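Local coordinates for yfhH hypothetical protein (Bacillus subtilis, PDB 1SF9) that is of unknown function but has been proposed as a transcriptional regulator, pairing a helical N-terminal part with a small, strongly curved antiparallel sheet, at residues K66-K71 against I121-E126; I97-G102 against Q114-L119; G83-V88 against Y108-P113; F95-S98 against F104-G107. All blocks are in the same frame, centred on the assembly; numbering follows the deposited sequence.

Contacts 2, 3 and 4 lie within one five-stranded antiparallel sheet whose topology is consistent with an SH3-like barrel; contact 1 joins that sheet to helix 57-74. The centres of contacts 2 and 4 are about 3 Å apart, and both use I97 and S98 of strand 94-101. Contact 3 is centred about 7 Å from contact 4 and shares strand 104-109 with it, whereas contact 1 lies about 13 to 16 Å from the other three. Along the chain contact 1 encloses the rest: helix 57-74 comes first, four strands follow, and residues 121-126 return to the helix, so contact 1 ties the helical part to a compact sheet held together by the other three.

Contact 1 (K66-K71 against I121-E126); sequences KITMAK and ISVLQE
K71 and S122 bring helix 57-74 to the 3-10 turn 121-123, their CA atoms 5.9 Å apart, the closest such approach between the two segments. The polar link is a hydrogen bond from S122 OG to the backbone O of T68, 2.7 Å long. The hydroxyl reaches that oxygen because chi1 of S122 is 48°, which sets OG between its own backbone N and carbonyl carbon. It arrives well off the C=O line, at 137°, and tilted 32° out of the carbonyl plane. Around this bond the packing is apolar. T68 turns CG2 to the turn and meets V123 CG1 at 3.6 Å, the two side chains crossing at about a right angle, while its OG1 bonds back to the backbone O of E64 one helical turn earlier. K71 contributes its CB, 3.9 Å from S122 CB; beyond it the extended chain leads away. With an alanine at S122 the T68 carbonyl would probably lose the hydroxyl donor, leaving the two segments held by the T68-V123 methyl contact and the K71 CB touch. A bound platinum ion lies about 8 Å from the T68 side chain. On its other faces the helix packs through I67 and A70 on helices 34-53 and 17-30, while beyond the turn L124 and Q125 run beside strand 85-88, so the contact bridges helical part and sheet.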
loop_
_atom_site.group_PDB
_atom_site.type_symbol
_atom_site.label_atom_id
_atom_site.label_comp_id
_atom_site.label_asym_id
_atom_site.label_seq_id
_atom_site.Cartn_x
_atom_site.Cartn_y
_atom_site.Cartn_z
ATOM N N LYS A 66 4.724 4.476 -2.913
ATOM C CA LYS A 66 5.366 3.340 -3.582
ATOM C C LYS A 66 5.927 2.356 -2.561
ATOM O O LYS A 66 5.848 1.142 -2.752
ATOM C CB LYS A 66 6.492 3.799 -4.502
ATOM C CG LYS A 66 5.991 4.566 -5.688
ATOM C CD LYS A 66 7.094 4.884 -6.663
ATOM C CE LYS A 66 6.525 5.578 -7.896
ATOM N NZ LYS A 66 5.754 4.622 -8.737
ATOM N N ILE A 67 6.503 2.877 -1.478
ATOM C CA ILE A 67 7.059 2.018 -0.427
ATOM C C ILE A 67 5.953 1.188 0.219
ATOM O O ILE A 67 6.093 -0.020 0.419
ATOM C CB ILE A 67 7.796 2.865 0.648
ATOM C CG1 ILE A 67 9.091 3.403 0.038
ATOM C CG2 ILE A 67 8.092 2.031 1.878
ATOM C CD1 ILE A 67 9.676 4.578 0.823
ATOM N N THR A 68 4.836 1.839 0.530
ATOM C CA THR A 68 3.718 1.134 1.128
ATOM C C THR A 68 3.295 -0.011 0.221
ATOM O O THR A 68 2.977 -1.104 0.691
ATOM C CB THR A 68 2.540 2.098 1.343
ATOM O OG1 THR A 68 2.910 3.071 2.316
ATOM C CG2 THR A 68 1.293 1.337 1.816
ATOM N N MET A 69 3.314 0.226 -1.083
ATOM C CA MET A 69 2.916 -0.833 -2.008
ATOM C C MET A 69 3.936 -1.941 -2.083
ATOM O O MET A 69 3.583 -3.122 -2.046
ATOM C CB MET A 69 2.655 -0.257 -3.394
ATOM C CG MET A 69 1.389 0.513 -3.449
ATOM S SD MET A 69 -0.057 -0.493 -2.979
ATOM C CE MET A 69 0.134 -1.891 -4.024
ATOM N N ALA A 70 5.208 -1.577 -2.178
ATOM C CA ALA A 70 6.254 -2.599 -2.248
ATOM C C ALA A 70 6.194 -3.486 -1.011
ATOM O O ALA A 70 6.351 -4.717 -1.094
ATOM C CB ALA A 70 7.645 -1.946 -2.375
ATOM N N LYS A 71 5.982 -2.871 0.143
ATOM C CA LYS A 71 5.895 -3.627 1.387
ATOM C C LYS A 71 4.735 -4.617 1.357
ATOM O O LYS A 71 4.816 -5.683 1.954
ATOM C CB LYS A 71 5.717 -2.687 2.591
ATOM C CG LYS A 71 7.005 -1.984 2.996
ATOM C CD LYS A 71 6.823 -1.118 4.248
ATOM C CE LYS A 71 8.151 -0.453 4.604
ATOM N NZ LYS A 71 8.058 0.465 5.790
ATOM N N ILE A 121 -2.454 -4.513 2.091
ATOM C CA ILE A 121 -2.311 -5.250 3.339
ATOM C C ILE A 121 -1.190 -4.742 4.242
ATOM O O ILE A 121 -1.198 -4.985 5.436
ATOM C CB ILE A 121 -2.183 -6.779 3.113
ATOM C CG1 ILE A 121 -1.047 -7.090 2.146
ATOM C CG2 ILE A 121 -3.499 -7.320 2.565
ATOM C CD1 ILE A 121 -0.841 -8.599 1.920
ATOM N N SER A 122 -0.246 -3.994 3.678
ATOM C CA SER A 122 0.853 -3.454 4.458
ATOM C C SER A 122 0.441 -2.387 5.481
ATOM O O SER A 122 1.238 -2.061 6.354
ATOM C CB SER A 122 1.918 -2.855 3.535
ATOM O OG SER A 122 1.292 -2.029 2.581
ATOM N N VAL A 123 -0.770 -1.842 5.378
ATOM C CA VAL A 123 -1.188 -0.823 6.342
ATOM C C VAL A 123 -2.079 -1.397 7.436
ATOM O O VAL A 123 -2.526 -0.671 8.306
ATOM C CB VAL A 123 -1.925 0.404 5.670
ATOM C CG1 VAL A 123 -1.104 0.941 4.503
ATOM C CG2 VAL A 123 -3.303 0.030 5.184
ATOM N N LEU A 124 -2.325 -2.708 7.404
ATOM C CA LEU A 124 -3.165 -3.329 8.425
ATOM C C LEU A 124 -2.332 -3.894 9.566
ATOM O O LEU A 124 -1.493 -4.772 9.368
ATOM C CB LEU A 124 -4.014 -4.437 7.812
ATOM C CG LEU A 124 -4.948 -3.953 6.706
ATOM C CD1 LEU A 124 -5.772 -5.160 6.244
ATOM C CD2 LEU A 124 -5.889 -2.839 7.195
ATOM N N GLN A 125 -2.561 -3.370 10.770
ATOM C CA GLN A 125 -1.815 -3.834 11.934
ATOM C C GLN A 125 -2.739 -4.625 12.847
ATOM O O GLN A 125 -3.878 -4.240 13.072
ATOM C CB GLN A 125 -1.240 -2.641 12.698
ATOM C CG GLN A 125 -0.326 -1.744 11.854
ATOM C CD GLN A 125 0.733 -2.519 11.071
ATOM O OE1 GLN A 125 1.464 -3.349 11.627
ATOM N NE2 GLN A 125 0.825 -2.241 9.765
ATOM N N GLU A 126 -2.263 -5.741 13.367
ATOM C CA GLU A 126 -3.112 -6.512 14.265
ATOM C C GLU A 126 -3.383 -5.660 15.504
ATOM O O GLU A 126 -2.514 -4.918 15.962
ATOM C CB GLU A 126 -2.450 -7.847 14.622
ATOM C CG GLU A 126 -2.787 -8.935 13.609
ATOM C CD GLU A 126 -2.156 -10.288 13.905
ATOM O OE1 GLU A 126 -2.580 -11.271 13.259
ATOM O OE2 GLU A 126 -1.245 -10.376 14.759
#

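Contact 2 (I97-G102 against Q114-L119); sequences ISYLNG and QQEEAL
S98 and E116 make a polar side-chain contact at the surface, reaching between strands 94-101 and 115-120 across strand 104-109, which lies between them in the sheet. The backbones stay apart, with 8.4 Å between the CA atoms of S98 and E116. E116 bridges the gap by sending CG anti to its backbone N (chi1 -179°) and then bending at chi2, which lays the carboxylate beside S98. The serine hydroxyl faces both carboxylate oxygens at once: S98 OG is 3.1 Å from E116 OE1 and equally far from OE2. Its one proton can therefore serve either oxygen, and the bond to OE1 is not settled. E116 is also modelled in two conformers, so the details of this contact are doubtful. S98 CB lies 3.2 Å from E116 OE2, packing the methylene against the same group. Further along, Y99 brings CE2 to 4.0 Å from E116 OE2; ring and carboxylate planes are only 15° apart, although the oxygen approaches the ring obliquely. W106 of the middle strand meets the Y99 ring nearly in parallel and also touches E116, completing a small surface cluster. Consecutive residues S98 and Y99 both face W106, and each is joined to it by a backbone hydrogen bond: this is a classic beta bulge in the hairpin of strands 94-101 and 104-109.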
loop_
_atom_site.group_PDB
_atom_site.type_symbol
_atom_site.label_atom_id
_atom_site.label_comp_id
_atom_site.label_asym_id
_atom_site.label_seq_id
_atom_site.Cartn_x
_atom_site.Cartn_y
_atom_site.Cartn_z
ATOM N N ILE A 97 -11.928 -6.647 7.318
ATOM C CA ILE A 97 -11.732 -7.202 5.987
ATOM C C ILE A 97 -12.958 -7.978 5.477
ATOM O O ILE A 97 -13.525 -8.788 6.200
ATOM C CB ILE A 97 -10.536 -8.166 5.976
ATOM C CG1 ILE A 97 -9.265 -7.391 6.329
ATOM C CG2 ILE A 97 -10.366 -8.823 4.573
ATOM C CD1 ILE A 97 -7.972 -8.232 6.132
ATOM N N SER A 98 -13.357 -7.711 4.238
ATOM C CA SER A 98 -14.468 -8.431 3.610
ATOM C C SER A 98 -13.842 -9.582 2.820
ATOM O O SER A 98 -14.295 -10.740 2.881
ATOM C CB SER A 98 -15.272 -7.522 2.682
ATOM O OG SER A 98 -15.969 -6.528 3.440
ATOM N N TYR A 99 -12.820 -9.246 2.029
ATOM C CA TYR A 99 -12.097 -10.264 1.272
ATOM C C TYR A 99 -10.763 -9.726 0.791
ATOM O O TYR A 99 -10.471 -8.521 0.878
ATOM C CB TYR A 99 -12.904 -10.778 0.049
ATOM C CG TYR A 99 -13.209 -9.722 -0.979
ATOM C CD1 TYR A 99 -12.344 -9.488 -2.053
ATOM C CD2 TYR A 99 -14.343 -8.931 -0.863
ATOM C CE1 TYR A 99 -12.620 -8.478 -2.992
ATOM C CE2 TYR A 99 -14.613 -7.914 -1.795
ATOM C CZ TYR A 99 -13.747 -7.705 -2.848
ATOM O OH TYR A 99 -14.033 -6.702 -3.758
ATOM N N LEU A 100 -9.930 -10.628 0.303
ATOM C CA LEU A 100 -8.616 -10.236 -0.196
ATOM C C LEU A 100 -8.563 -10.404 -1.705
ATOM O O LEU A 100 -9.246 -11.272 -2.264
ATOM C CB LEU A 100 -7.529 -11.121 0.417
ATOM C CG LEU A 100 -7.431 -11.140 1.952
ATOM C CD1 LEU A 100 -6.516 -12.252 2.388
ATOM C CD2 LEU A 100 -6.916 -9.797 2.427
ATOM N N ASN A 101 -7.795 -9.535 -2.370
ATOM C CA ASN A 101 -7.592 -9.692 -3.813
ATOM C C ASN A 101 -6.226 -9.079 -4.111
ATOM O O ASN A 101 -5.997 -7.898 -3.855
ATOM C CB ASN A 101 -8.671 -9.008 -4.638
ATOM C CG ASN A 101 -8.546 -9.360 -6.110
ATOM O OD1 ASN A 101 -8.087 -10.442 -6.443
ATOM N ND2 ASN A 101 -8.960 -8.464 -6.975
ATOM N N GLY A 102 -5.321 -9.889 -4.637
ATOM C CA GLY A 102 -3.986 -9.401 -4.894
ATOM C C GLY A 102 -3.351 -9.035 -3.559
ATOM O O GLY A 102 -3.413 -9.814 -2.599
ATOM N N GLN A 114 -20.656 1.869 5.670
ATOM C CA GLN A 114 -21.460 1.817 4.465
ATOM C C GLN A 114 -20.602 1.934 3.207
ATOM O O GLN A 114 -21.127 1.892 2.094
ATOM C CB GLN A 114 -22.484 2.949 4.490
ATOM C CG GLN A 114 -21.878 4.372 4.429
ATOM C CD GLN A 114 -21.111 4.841 5.704
ATOM O OE1 GLN A 114 -20.537 5.918 5.713
ATOM N NE2 GLN A 114 -21.128 4.058 6.746
ATOM N N GLN A 115 -19.290 2.079 3.385
ATOM C CA GLN A 115 -18.381 2.264 2.241
ATOM C C GLN A 115 -17.354 1.151 2.090
ATOM O O GLN A 115 -16.393 1.090 2.864
ATOM C CB GLN A 115 -17.629 3.603 2.407
ATOM C CG GLN A 115 -18.529 4.793 2.767
ATOM C CD GLN A 115 -17.803 6.127 2.797
ATOM O OE1 GLN A 115 -16.580 6.184 2.815
ATOM N NE2 GLN A 115 -18.565 7.206 2.829
ATOM N N GLU A 116 -17.540 0.292 1.101
ATOM C CA GLU A 116 -16.575 -0.764 0.913
ATOM C C GLU A 116 -15.399 -0.066 0.243
ATOM O O GLU A 116 -15.573 0.890 -0.523
ATOM C CB GLU A 116 -17.173 -1.873 0.030
ATOM C CG GLU A 116 -16.265 -3.082 -0.232
ATOM C CD GLU A 116 -16.062 -4.012 0.968
ATOM O OE1 GLU A 116 -16.741 -3.867 2.006
ATOM O OE2 GLU A 116 -15.210 -4.917 0.852
ATOM N N GLU A 117 -14.192 -0.482 0.595
ATOM C CA GLU A 117 -13.019 0.105 -0.004
ATOM C C GLU A 117 -11.800 -0.767 0.080
ATOM O O GLU A 117 -11.800 -1.778 0.783
ATOM C CB GLU A 117 -12.738 1.403 0.678
ATOM C CG GLU A 117 -12.696 1.253 2.158
ATOM C CD GLU A 117 -11.763 2.242 2.738
ATOM O OE1 GLU A 117 -12.130 2.949 3.701
ATOM O OE2 GLU A 117 -10.657 2.291 2.197
ATOM N N ALA A 118 -10.740 -0.365 -0.614
ATOM C CA ALA A 118 -9.556 -1.217 -0.612
ATOM C C ALA A 118 -8.325 -0.578 -0.024
ATOM O O ALA A 118 -8.032 0.568 -0.351
ATOM C CB ALA A 118 -9.247 -1.630 -2.028
ATOM N N LEU A 119 -7.612 -1.329 0.822
ATOM C CA LEU A 119 -6.341 -0.868 1.411
ATOM C C LEU A 119 -5.261 -1.917 1.209
ATOM O O LEU A 119 -5.532 -3.123 1.236
ATOM C CB LEU A 119 -6.454 -0.652 2.924
ATOM C CG LEU A 119 -7.350 0.487 3.403
ATOM C CD1 LEU A 119 -7.500 0.405 4.929
ATOM C CD2 LEU A 119 -6.728 1.810 2.996
#

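Contact 3 (G83-V88 against Y108-P113); sequences GETYRV and YRTSSP
R109 and V88 meet in a curved antiparallel sheet consistent with an SH3-like barrel, on two strands, 85-88 and 104-109, that flank strand 94-101. The backbones keep their distance, 8.8 Å between the CA atoms of V88 and R109 and the same between those of T85 and T110, so the contact rests on side chains. R109 can be followed outward. R109 CB packs against S112 OG, 3.6 Å away, within the type I turn R109-S112 that is closed by a backbone hydrogen bond from S112 N to R109 O. CG stands anti to the carbonyl carbon (chi1 -68°) and the chain is extended beyond it, which carries the guanidinium across to strand 85-88. On the way CG passes the F95 ring, and at the tip NH1 lies beside L119. NE makes a salt bridge to E117 OE1 and NH2 another to D93 OD1, so two acids hold the guanidinium and probably fix its rotation. The same NH2 is the atom that meets strand 85-88: V88 CG1 comes to it obliquely, 4.3 Å from R109 NH2. V88 points its side chain toward R109 and is itself buried, so this charged end has an apolar neighbour as well as its acidic partners. The other touch comes from two threonines, both directed at each other's segment, T110 from the exposed turn. T85 spends its hydroxyl on T96 OG1 of the intervening strand and turns its methyl toward T110, where T85 CG2 just reaches T110 CG2 at 4.5 Å.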
loop_
_atom_site.group_PDB
_atom_site.type_symbol
_atom_site.label_atom_id
_atom_site.label_comp_id
_atom_site.label_asym_id
_atom_site.label_seq_id
_atom_site.Cartn_x
_atom_site.Cartn_y
_atom_site.Cartn_z
ATOM N N GLY A 83 -13.184 -11.007 7.855
ATOM C CA GLY A 83 -13.944 -11.032 9.085
ATOM C C GLY A 83 -13.205 -10.495 10.280
ATOM O O GLY A 83 -13.830 -10.202 11.309
ATOM N N GLU A 84 -11.882 -10.383 10.166
ATOM C CA GLU A 84 -11.060 -9.852 11.250
ATOM C C GLU A 84 -10.942 -8.335 11.083
ATOM O O GLU A 84 -11.031 -7.811 9.971
ATOM C CB GLU A 84 -9.663 -10.498 11.245
ATOM C CG GLU A 84 -8.800 -10.068 12.456
ATOM C CD GLU A 84 -7.495 -10.854 12.596
ATOM O OE1 GLU A 84 -7.485 -12.062 12.287
ATOM O OE2 GLU A 84 -6.490 -10.258 13.039
ATOM N N THR A 85 -10.740 -7.640 12.200
ATOM C CA THR A 85 -10.618 -6.187 12.200
ATOM C C THR A 85 -9.204 -5.788 12.645
ATOM O O THR A 85 -8.651 -6.343 13.602
ATOM C CB THR A 85 -11.689 -5.586 13.123
ATOM O OG1 THR A 85 -12.979 -5.987 12.638
ATOM C CG2 THR A 85 -11.610 -4.054 13.121
ATOM N N TYR A 86 -8.614 -4.865 11.892
ATOM C CA TYR A 86 -7.242 -4.409 12.111
ATOM C C TYR A 86 -7.190 -2.921 12.298
ATOM O O TYR A 86 -8.118 -2.197 11.933
ATOM C CB TYR A 86 -6.385 -4.694 10.826
ATOM C CG TYR A 86 -6.358 -6.181 10.487
ATOM C CD1 TYR A 86 -7.471 -6.780 9.890
ATOM C CD2 TYR A 86 -5.219 -6.941 10.774
ATOM C CE1 TYR A 86 -7.449 -8.144 9.584
ATOM C CE2 TYR A 86 -5.197 -8.305 10.469
ATOM C CZ TYR A 86 -6.313 -8.908 9.875
ATOM O OH TYR A 86 -6.294 -10.234 9.584
ATOM N N ARG A 87 -6.093 -2.460 12.884
ATOM C CA ARG A 87 -5.892 -1.038 13.040
ATOM C C ARG A 87 -5.277 -0.580 11.727
ATOM O O ARG A 87 -4.481 -1.306 11.136
ATOM C CB ARG A 87 -4.902 -0.735 14.168
ATOM C CG ARG A 87 -4.250 0.645 14.016
ATOM C CD ARG A 87 -3.376 1.023 15.202
ATOM N NE ARG A 87 -2.381 2.028 14.830
ATOM C CZ ARG A 87 -1.173 1.735 14.360
ATOM N NH1 ARG A 87 -0.324 2.703 14.040
ATOM N NH2 ARG A 87 -0.807 0.465 14.225
ATOM N N VAL A 88 -5.666 0.594 11.243
ATOM C CA VAL A 88 -5.054 1.107 10.013
ATOM C C VAL A 88 -3.852 1.915 10.491
ATOM O O VAL A 88 -4.000 2.839 11.281
ATOM C CB VAL A 88 -6.019 1.984 9.226
ATOM C CG1 VAL A 88 -5.324 2.605 8.018
ATOM C CG2 VAL A 88 -7.210 1.129 8.797
ATOM N N TYR A 108 -14.171 -2.445 5.061
ATOM C CA TYR A 108 -14.687 -1.137 5.433
ATOM C C TYR A 108 -14.149 -0.679 6.787
ATOM O O TYR A 108 -13.767 -1.474 7.658
ATOM C CB TYR A 108 -16.230 -1.152 5.519
ATOM C CG TYR A 108 -16.758 -2.197 6.466
ATOM C CD1 TYR A 108 -16.948 -3.517 6.034
ATOM C CD2 TYR A 108 -17.005 -1.883 7.812
ATOM C CE1 TYR A 108 -17.373 -4.523 6.930
ATOM C CE2 TYR A 108 -17.429 -2.873 8.710
ATOM C CZ TYR A 108 -17.614 -4.182 8.263
ATOM O OH TYR A 108 -18.074 -5.149 9.140
ATOM N N ARG A 109 -14.107 0.628 6.955
ATOM C CA ARG A 109 -13.685 1.189 8.231
ATOM C C ARG A 109 -14.902 1.171 9.164
ATOM O O ARG A 109 -16.025 1.385 8.720
ATOM C CB ARG A 109 -13.234 2.618 8.025
ATOM C CG ARG A 109 -11.948 2.707 7.211
ATOM C CD ARG A 109 -11.590 4.179 6.960
ATOM N NE ARG A 109 -10.544 4.222 5.928
ATOM C CZ ARG A 109 -9.281 4.565 6.129
ATOM N NH1 ARG A 109 -8.442 4.531 5.107
ATOM N NH2 ARG A 109 -8.841 4.957 7.321
ATOM N N THR A 110 -14.683 0.926 10.456
ATOM C CA THR A 110 -15.815 0.899 11.383
ATOM C C THR A 110 -16.459 2.290 11.459
ATOM O O THR A 110 -17.635 2.410 11.803
ATOM C CB THR A 110 -15.385 0.424 12.782
ATOM O OG1 THR A 110 -14.395 1.296 13.318
ATOM C CG2 THR A 110 -14.783 -0.958 12.708
ATOM N N SER A 111 -15.706 3.331 11.107
ATOM C CA SER A 111 -16.265 4.681 11.112
ATOM C C SER A 111 -17.040 5.033 9.823
ATOM O O SER A 111 -17.713 6.072 9.760
ATOM C CB SER A 111 -15.163 5.722 11.353
ATOM O OG SER A 111 -14.135 5.619 10.394
ATOM N N SER A 112 -16.963 4.183 8.805
ATOM C CA SER A 112 -17.725 4.407 7.553
ATOM C C SER A 112 -18.099 3.017 7.042
ATOM O O SER A 112 -17.693 2.578 5.935
ATOM C CB SER A 112 -16.889 5.165 6.517
ATOM O OG SER A 112 -15.651 4.532 6.233
ATOM N N PRO A 113 -18.897 2.292 7.839
ATOM C CA PRO A 113 -19.292 0.936 7.453
ATOM C C PRO A 113 -20.164 0.766 6.211
ATOM O O PRO A 113 -20.341 -0.349 5.740
ATOM C CB PRO A 113 -19.938 0.399 8.729
ATOM C CG PRO A 113 -20.579 1.603 9.284
ATOM C CD PRO A 113 -19.552 2.681 9.108
#

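Contact 4 (F95-S98 against F104-G107); sequences FTIS and FAWG
I97 and G107 form an antiparallel non-hydrogen-bonded pair with CA atoms 4.3 Å apart, but the axes of the two short segments cross at 98°, so they run nearly perpendicular here, next to the bulge at S98 and Y99. Beside the pair, S98 N gives W106 O a short hydrogen bond of 2.6 Å. G107 fits tightly: its CA makes a CA-H...O contact with T96 O at 3.2 Å, and any CB would clash with that oxygen. With CG anti to the backbone N (chi1 -176°), the F95 ring lies against G107, whose N meets the ring obliquely, 3.3 Å from F95 CZ. A105 CB touches two apolar side chains, 4.1 Å from F95 CE1 and 3.9 Å from I97 CD1. A serine in place of F95 would probably open a gap beside G107 and take one apolar neighbour from A105. Beyond the hairpin, L124 of strand 124-126 packs on F95, I97 and A105 together, and V88 and L119 close on F95 from strands 85-88 and 115-120. F95, I97, A105 and G107 thus lie on the buried side, probably the interior of an SH3-like barrel, while S98 and W106 stay at its edge.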
loop_
_atom_site.group_PDB
_atom_site.type_symbol
_atom_site.label_atom_id
_atom_site.label_comp_id
_atom_site.label_asym_id
_atom_site.label_seq_id
_atom_site.Cartn_x
_atom_site.Cartn_y
_atom_site.Cartn_z
ATOM N N PHE A 95 -10.325 -1.318 10.552
ATOM C CA PHE A 95 -10.786 -1.779 9.254
ATOM C C PHE A 95 -11.092 -3.266 9.315
ATOM O O PHE A 95 -10.245 -4.071 9.680
ATOM C CB PHE A 95 -9.660 -1.505 8.250
ATOM C CG PHE A 95 -9.997 -1.844 6.822
ATOM C CD1 PHE A 95 -9.603 -3.050 6.271
ATOM C CD2 PHE A 95 -10.642 -0.912 6.004
ATOM C CE1 PHE A 95 -9.842 -3.322 4.924
ATOM C CE2 PHE A 95 -10.885 -1.184 4.652
ATOM C CZ PHE A 95 -10.479 -2.384 4.113
ATOM N N THR A 96 -12.307 -3.611 8.940
ATOM C CA THR A 96 -12.739 -5.001 8.910
ATOM C C THR A 96 -12.609 -5.517 7.481
ATOM O O THR A 96 -13.121 -4.913 6.541
ATOM C CB THR A 96 -14.198 -5.101 9.385
ATOM O OG1 THR A 96 -14.288 -4.556 10.721
ATOM C CG2 THR A 96 -14.681 -6.553 9.347
ATOM N N ILE A 97 -11.928 -6.647 7.318
ATOM C CA ILE A 97 -11.732 -7.202 5.987
ATOM C C ILE A 97 -12.958 -7.978 5.477
ATOM O O ILE A 97 -13.525 -8.788 6.200
ATOM C CB ILE A 97 -10.536 -8.166 5.976
ATOM C CG1 ILE A 97 -9.265 -7.391 6.329
ATOM C CG2 ILE A 97 -10.366 -8.823 4.573
ATOM C CD1 ILE A 97 -7.972 -8.232 6.132
ATOM N N SER A 98 -13.357 -7.711 4.238
ATOM C CA SER A 98 -14.468 -8.431 3.610
ATOM C C SER A 98 -13.842 -9.582 2.820
ATOM O O SER A 98 -14.295 -10.740 2.881
ATOM C CB SER A 98 -15.272 -7.522 2.682
ATOM O OG SER A 98 -15.969 -6.528 3.440
ATOM N N PHE A 104 -4.311 -6.416 -1.852
ATOM C CA PHE A 104 -5.243 -5.522 -1.161
ATOM C C PHE A 104 -6.271 -6.253 -0.337
ATOM O O PHE A 104 -6.619 -7.415 -0.587
ATOM C CB PHE A 104 -5.993 -4.635 -2.167
ATOM C CG PHE A 104 -5.120 -3.615 -2.846
ATOM C CD1 PHE A 104 -4.930 -2.372 -2.261
ATOM C CD2 PHE A 104 -4.441 -3.927 -4.030
ATOM C CE1 PHE A 104 -4.048 -1.426 -2.852
ATOM C CE2 PHE A 104 -3.567 -2.994 -4.625
ATOM C CZ PHE A 104 -3.373 -1.753 -4.029
ATOM N N ALA A 105 -6.732 -5.563 0.694
ATOM C CA ALA A 105 -7.810 -6.087 1.494
ATOM C C ALA A 105 -8.998 -5.166 1.187
ATOM O O ALA A 105 -8.918 -3.941 1.327
ATOM C CB ALA A 105 -7.466 -6.024 2.976
ATOM N N TRP A 106 -10.091 -5.770 0.739
ATOM C CA TRP A 106 -11.316 -5.020 0.489
ATOM C C TRP A 106 -12.145 -5.165 1.757
ATOM O O TRP A 106 -12.275 -6.271 2.300
ATOM C CB TRP A 106 -12.064 -5.599 -0.705
ATOM C CG TRP A 106 -11.404 -5.228 -1.987
ATOM C CD1 TRP A 106 -10.361 -5.864 -2.585
ATOM C CD2 TRP A 106 -11.696 -4.081 -2.797
ATOM N NE1 TRP A 106 -9.975 -5.181 -3.731
ATOM C CE2 TRP A 106 -10.783 -4.086 -3.876
ATOM C CE3 TRP A 106 -12.639 -3.054 -2.709
ATOM C CZ2 TRP A 106 -10.788 -3.098 -4.873
ATOM C CZ3 TRP A 106 -12.647 -2.065 -3.708
ATOM C CH2 TRP A 106 -11.727 -2.100 -4.769
ATOM N N GLY A 107 -12.693 -4.055 2.235
ATOM C CA GLY A 107 -13.462 -4.125 3.468
ATOM C C GLY A 107 -14.013 -2.755 3.783
ATOM O O GLY A 107 -14.312 -1.991 2.877
#